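Local atomic coordinates of succinylglutamate desuccinylase (Vibrio parahaemolyticus, PDB entry 2BCO), a protein that probably hydrolyses N-succinylglutamate to succinate and glutamate with the help of one zinc ion, the last step of arginine degradation by the AST pathway. Residues E66-E71 with L154-R159; V281-S286 with A309-N314. One frame throughout, in Å; residues are numbered along the deposited sequence.

Contact 1: E66-E71 with L154-R159; sequences ETAPME and LHCAIR. With ZN (zinc ion), chain C.
Glu66 and His155 meet at the zinc ion. The carboxylate of Glu66 grips the metal with both oxygens, OE1 at 2.3 Å and OE2 at 2.5 Å, while His155 gives ND1 at 2.3 Å; His63 and a water 2.6 Å from the zinc also bind the metal. A chi1 of -62° swings the His155 ring to the zinc side, and the turn about CB-CG (chi2 -119°) presents ND1 to the metal; NE2 is hydrogen-bonded to Asp153, so zinc on one nitrogen and Asp153 on the other hold the ring's rotation between them. Glu66 OE1 also accepts a hydrogen bond from the backbone N of Cys156 (2.9 Å, 152°), which comes from above the carboxylate plane. This is the zinc site of the AspA/AstE family, related to the zinc exopeptidases, set where the end of strand 149-157 faces the loop entering helix 68-81; Glu219, the predicted active-site residue, lies close to His155. One water bridges the backbones, donating to Glu66 O and Leu154 O. Among apolar contacts, Pro69 CB lies 3.4 Å from CB of Leu154, the two side chains passing while heading opposite ways, and Pro69 CD touches SG of Cys156 at 3.5 Å, with CB of Ala68 close by.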
loop_
_atom_site.group_PDB
_atom_site.type_symbol
_atom_site.label_atom_id
_atom_site.label_comp_id
_atom_site.label_asym_id
_atom_site.label_seq_id
_atom_site.Cartn_x
_atom_site.Cartn_y
_atom_site.Cartn_z
ATOM N N GLU A 66 10.087 4.186 -4.562
ATOM C CA GLU A 66 8.856 3.796 -5.266
ATOM C C GLU A 66 8.070 5.039 -5.675
ATOM O O GLU A 66 7.042 5.381 -5.091
ATOM C CB GLU A 66 8.055 2.853 -4.362
ATOM C CG GLU A 66 8.808 1.533 -4.186
ATOM C CD GLU A 66 8.296 0.689 -3.051
ATOM O OE1 GLU A 66 7.139 0.896 -2.634
ATOM O OE2 GLU A 66 9.049 -0.187 -2.583
ATOM N N THR A 67 8.571 5.687 -6.721
ATOM C CA THR A 67 8.049 6.954 -7.207
ATOM C C THR A 67 6.757 7.063 -8.008
ATOM O O THR A 67 6.061 8.068 -7.883
ATOM C CB THR A 67 9.165 7.699 -7.995
ATOM O OG1 THR A 67 9.363 7.065 -9.268
ATOM C CG2 THR A 67 10.493 7.645 -7.212
ATOM N N ALA A 68 6.439 6.067 -8.834
ATOM C CA ALA A 68 5.224 6.112 -9.656
ATOM C C ALA A 68 3.971 6.608 -8.916
ATOM O O ALA A 68 3.295 7.525 -9.380
ATOM C CB ALA A 68 4.960 4.738 -10.286
ATOM N N PRO A 69 3.644 6.015 -7.757
ATOM C CA PRO A 69 2.448 6.487 -7.051
ATOM C C PRO A 69 2.580 7.943 -6.601
ATOM O O PRO A 69 1.585 8.673 -6.534
ATOM C CB PRO A 69 2.335 5.524 -5.867
ATOM C CG PRO A 69 2.984 4.273 -6.386
ATOM C CD PRO A 69 4.201 4.822 -7.102
HETATM N N MSE A 70 3.806 8.352 -6.288
HETATM C CA MSE A 70 4.060 9.718 -5.854
HETATM C C MSE A 70 3.690 10.659 -6.994
HETATM O O MSE A 70 3.096 11.715 -6.766
HETATM C CB MSE A 70 5.538 9.894 -5.480
HETATM C CG MSE A 70 6.053 8.865 -4.482
HETATM SE SE MSE A 70 7.892 9.152 -3.897
HETATM C CE MSE A 70 8.554 10.128 -5.439
ATOM N N GLU A 71 4.035 10.266 -8.221
ATOM C CA GLU A 71 3.725 11.069 -9.403
ATOM C C GLU A 71 2.213 11.137 -9.595
ATOM O O GLU A 71 1.677 12.200 -9.906
ATOM C CB GLU A 71 4.367 10.478 -10.670
ATOM C CG GLU A 71 5.894 10.416 -10.670
ATOM C CD GLU A 71 6.481 10.500 -12.091
ATOM O OE1 GLU A 71 7.222 9.576 -12.511
ATOM O OE2 GLU A 71 6.187 11.502 -12.787
ATOM N N LEU A 154 0.336 3.152 -1.175
ATOM C CA LEU A 154 0.877 2.877 -2.511
ATOM C C LEU A 154 2.375 2.582 -2.626
ATOM O O LEU A 154 3.221 3.424 -2.306
ATOM C CB LEU A 154 0.503 4.037 -3.430
ATOM C CG LEU A 154 -0.919 4.569 -3.205
ATOM C CD1 LEU A 154 -1.226 5.677 -4.228
ATOM C CD2 LEU A 154 -1.933 3.408 -3.333
ATOM N N HIS A 155 2.683 1.386 -3.124
ATOM C CA HIS A 155 4.055 0.928 -3.289
ATOM C C HIS A 155 4.351 0.491 -4.731
ATOM O O HIS A 155 3.502 0.622 -5.619
ATOM C CB HIS A 155 4.312 -0.244 -2.331
ATOM C CG HIS A 155 4.177 0.122 -0.885
ATOM N ND1 HIS A 155 5.224 0.021 0.009
ATOM C CD2 HIS A 155 3.134 0.611 -0.183
ATOM C CE1 HIS A 155 4.831 0.436 1.197
ATOM N NE2 HIS A 155 3.565 0.802 1.112
ATOM N N CYS A 156 5.577 0.013 -4.944
ATOM C CA CYS A 156 6.035 -0.507 -6.234
ATOM C C CYS A 156 6.842 -1.753 -5.890
ATOM O O CYS A 156 7.544 -1.775 -4.881
ATOM C CB CYS A 156 6.951 0.485 -6.958
ATOM S SG CYS A 156 6.140 1.950 -7.542
ATOM N N ALA A 157 6.739 -2.787 -6.718
ATOM C CA ALA A 157 7.473 -4.021 -6.479
ATOM C C ALA A 157 8.949 -3.842 -6.816
ATOM O O ALA A 157 9.310 -2.988 -7.628
ATOM C CB ALA A 157 6.882 -5.154 -7.306
ATOM N N ILE A 158 9.798 -4.650 -6.188
ATOM C CA ILE A 158 11.238 -4.578 -6.425
ATOM C C ILE A 158 11.696 -5.664 -7.390
ATOM O O ILE A 158 12.854 -5.703 -7.779
ATOM C CB ILE A 158 12.032 -4.741 -5.118
ATOM C CG1 ILE A 158 11.642 -6.058 -4.442
ATOM C CG2 ILE A 158 11.792 -3.539 -4.212
ATOM C CD1 ILE A 158 12.491 -6.412 -3.236
ATOM N N ARG A 159 10.781 -6.552 -7.760
ATOM C CA ARG A 159 11.088 -7.643 -8.676
ATOM C C ARG A 159 9.909 -7.796 -9.627
ATOM O O ARG A 159 8.838 -7.233 -9.386
ATOM C CB ARG A 159 11.314 -8.939 -7.891
ATOM C CG ARG A 159 10.130 -9.337 -7.026
ATOM C CD ARG A 159 10.414 -10.564 -6.165
ATOM N NE ARG A 159 11.430 -10.319 -5.141
ATOM C CZ ARG A 159 12.738 -10.486 -5.315
ATOM N NH1 ARG A 159 13.218 -10.907 -6.478
ATOM N NH2 ARG A 159 13.573 -10.222 -4.321
HETATM ZN ZN ZN C . 7.121 -0.749 -1.039
HETATM O O HOH W 1 5.024 5.224 -3.291
HETATM O O HOH W 2 6.227 3.036 -0.659
HETATM O O HOH W 3 7.447 -3.136 -1.905
#

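Contact 2: V281-S286 with A309-N314; sequences VENFTS and AIVFPN
Residues 285-286 and 309-310 run antiparallel, Thr285 and Ile310 forming a hydrogen-bonded pair and Ser286 and Ala309 a non-hydrogen-bonded one, and Phe284 joins Thr285 opposite Ile310 in a G1 beta bulge. Ile310 N donates to Thr285 O (2.9 Å, 163°), whereas Ile310 O receives two weak bonds, from the backbone N of Phe284 and that of Thr285. Phe284 takes the left-handed backbone conformation (phi 63°) that marks the first position of such a bulge. The Phe284 and Val311 side chains point the same way, and CG2 of Val311 sits over the centre of one ring face, a CH-pi contact 3.7 Å from the centroid. The other methyl of Val311, CG1, covers a face of the Phe312 ring, so this valine separates two aromatic side chains. Asn283 extends the pairing beyond the strands: its OD1 accepts a nearly straight bond from Phe312 N (2.7 Å, 169°), the donor tilted somewhat from the carbonyl plane, and also touches Pro313 CD. Val281 CG1 lies 4.1 Å from CG of Pro313. Thr285 OG1 donates to Glu282 O at 2.6 Å, tying the residues before the strand to its first residue. In the AstE/AspA barrel-sandwich hybrid domain, strand 309-311 pairs on with strand 322-335 and Phe284 packs against Tyr260 of strand 258-267; on the catalytic part, Phe284 meets His163, and Phe312 packs on Phe166 and Val168 of strand 165-169.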
loop_
_atom_site.group_PDB
_atom_site.type_symbol
_atom_site.label_atom_id
_atom_site.label_comp_id
_atom_site.label_asym_id
_atom_site.label_seq_id
_atom_site.Cartn_x
_atom_site.Cartn_y
_atom_site.Cartn_z
ATOM N N VAL A 281 14.294 -13.349 -9.044
ATOM C CA VAL A 281 13.139 -14.239 -9.058
ATOM C C VAL A 281 11.853 -13.405 -8.986
ATOM O O VAL A 281 11.740 -12.497 -8.169
ATOM C CB VAL A 281 13.191 -15.201 -7.854
ATOM C CG1 VAL A 281 13.243 -14.403 -6.558
ATOM C CG2 VAL A 281 12.000 -16.137 -7.875
ATOM N N GLU A 282 10.886 -13.719 -9.838
ATOM C CA GLU A 282 9.627 -12.979 -9.875
ATOM C C GLU A 282 8.662 -13.345 -8.752
ATOM O O GLU A 282 8.682 -14.470 -8.242
ATOM C CB GLU A 282 8.928 -13.208 -11.226
ATOM C CG GLU A 282 9.521 -12.426 -12.392
ATOM C CD GLU A 282 8.857 -12.744 -13.731
ATOM O OE1 GLU A 282 7.625 -12.956 -13.766
ATOM O OE2 GLU A 282 9.571 -12.774 -14.760
ATOM N N ASN A 283 7.835 -12.381 -8.350
ATOM C CA ASN A 283 6.826 -12.638 -7.335
ATOM C C ASN A 283 5.796 -13.526 -8.021
ATOM O O ASN A 283 5.583 -13.425 -9.234
ATOM C CB ASN A 283 6.157 -11.346 -6.858
ATOM C CG ASN A 283 6.873 -10.721 -5.671
ATOM O OD1 ASN A 283 7.284 -11.421 -4.746
ATOM N ND2 ASN A 283 7.004 -9.398 -5.682
ATOM N N PHE A 284 5.164 -14.395 -7.247
ATOM C CA PHE A 284 4.173 -15.331 -7.768
ATOM C C PHE A 284 4.760 -16.314 -8.764
ATOM O O PHE A 284 4.111 -16.669 -9.745
ATOM C CB PHE A 284 2.999 -14.600 -8.424
ATOM C CG PHE A 284 2.199 -13.774 -7.467
ATOM C CD1 PHE A 284 2.524 -12.441 -7.233
ATOM C CD2 PHE A 284 1.137 -14.339 -6.764
ATOM C CE1 PHE A 284 1.803 -11.677 -6.313
ATOM C CE2 PHE A 284 0.410 -13.589 -5.842
ATOM C CZ PHE A 284 0.746 -12.255 -5.617
ATOM N N THR A 285 5.997 -16.736 -8.526
ATOM C CA THR A 285 6.627 -17.730 -9.383
ATOM C C THR A 285 6.093 -19.052 -8.835
ATOM O O THR A 285 6.286 -19.369 -7.660
ATOM C CB THR A 285 8.175 -17.693 -9.281
ATOM O OG1 THR A 285 8.665 -16.513 -9.928
ATOM C CG2 THR A 285 8.792 -18.918 -9.941
ATOM N N SER A 286 5.415 -19.816 -9.685
ATOM C CA SER A 286 4.822 -21.080 -9.261
ATOM C C SER A 286 5.759 -22.272 -9.302
ATOM O O SER A 286 6.830 -22.225 -9.904
ATOM C CB SER A 286 3.578 -21.384 -10.104
ATOM O OG SER A 286 3.909 -21.522 -11.474
ATOM N N ALA A 309 2.717 -20.752 -5.181
ATOM C CA ALA A 309 3.584 -19.790 -5.839
ATOM C C ALA A 309 4.298 -19.075 -4.714
ATOM O O ALA A 309 3.760 -18.943 -3.622
ATOM C CB ALA A 309 2.764 -18.803 -6.668
ATOM N N ILE A 310 5.511 -18.615 -4.969
ATOM C CA ILE A 310 6.251 -17.926 -3.932
ATOM C C ILE A 310 6.090 -16.418 -4.076
ATOM O O ILE A 310 6.089 -15.899 -5.189
ATOM C CB ILE A 310 7.744 -18.330 -3.980
ATOM C CG1 ILE A 310 8.463 -17.805 -2.740
ATOM C CG2 ILE A 310 8.398 -17.811 -5.254
ATOM C CD1 ILE A 310 9.768 -18.525 -2.475
ATOM N N VAL A 311 5.940 -15.722 -2.950
ATOM C CA VAL A 311 5.781 -14.264 -2.943
ATOM C C VAL A 311 6.686 -13.614 -1.887
ATOM O O VAL A 311 6.812 -14.123 -0.774
ATOM C CB VAL A 311 4.305 -13.870 -2.642
ATOM C CG1 VAL A 311 4.167 -12.368 -2.596
ATOM C CG2 VAL A 311 3.382 -14.437 -3.700
ATOM N N PHE A 312 7.310 -12.488 -2.230
ATOM C CA PHE A 312 8.191 -11.782 -1.287
ATOM C C PHE A 312 9.342 -12.654 -0.781
ATOM O O PHE A 312 9.471 -12.887 0.418
ATOM C CB PHE A 312 7.401 -11.286 -0.062
ATOM C CG PHE A 312 6.222 -10.413 -0.395
ATOM C CD1 PHE A 312 4.992 -10.625 0.218
ATOM C CD2 PHE A 312 6.337 -9.378 -1.320
ATOM C CE1 PHE A 312 3.892 -9.805 -0.073
ATOM C CE2 PHE A 312 5.247 -8.550 -1.620
ATOM C CZ PHE A 312 4.021 -8.766 -1.002
ATOM N N PRO A 313 10.188 -13.162 -1.685
ATOM C CA PRO A 313 11.303 -13.996 -1.215
ATOM C C PRO A 313 12.438 -13.105 -0.716
ATOM O O PRO A 313 12.705 -12.061 -1.300
ATOM C CB PRO A 313 11.727 -14.768 -2.467
ATOM C CG PRO A 313 10.558 -14.627 -3.411
ATOM C CD PRO A 313 10.056 -13.239 -3.146
ATOM N N ASN A 314 13.102 -13.515 0.357
ATOM C CA ASN A 314 14.216 -12.736 0.901
ATOM C C ASN A 314 15.151 -13.654 1.685
ATOM O O ASN A 314 14.843 -14.047 2.809
ATOM C CB ASN A 314 13.695 -11.623 1.813
ATOM C CG ASN A 314 14.751 -10.577 2.119
ATOM O OD1 ASN A 314 15.910 -10.905 2.394
ATOM N ND2 ASN A 314 14.354 -9.310 2.082
#

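How the contacts relate
Contact 1 belongs to the catalytic domain and closes before contact 2 opens in the barrel-sandwich hybrid domain; their centres lie about 18 Å apart. Residues 154-159 link them: strand 149-157 carries the zinc ligand His155, and the chain beyond it leads to Arg159, whose NH1 probably donates a hydrogen bond to Val281 O of contact 2 at 2.8 Å. The aliphatic part of the same arginine packs on Asn283. The Phe312 side chain also comes, between nearest atoms, to about 5 Å from the side chain of Glu219 and about 8 Å from the zinc. The hybrid domain thus packs on the catalytic domain beside the metal site, and the position of Phe312 is consistent with its lining the approach to that site.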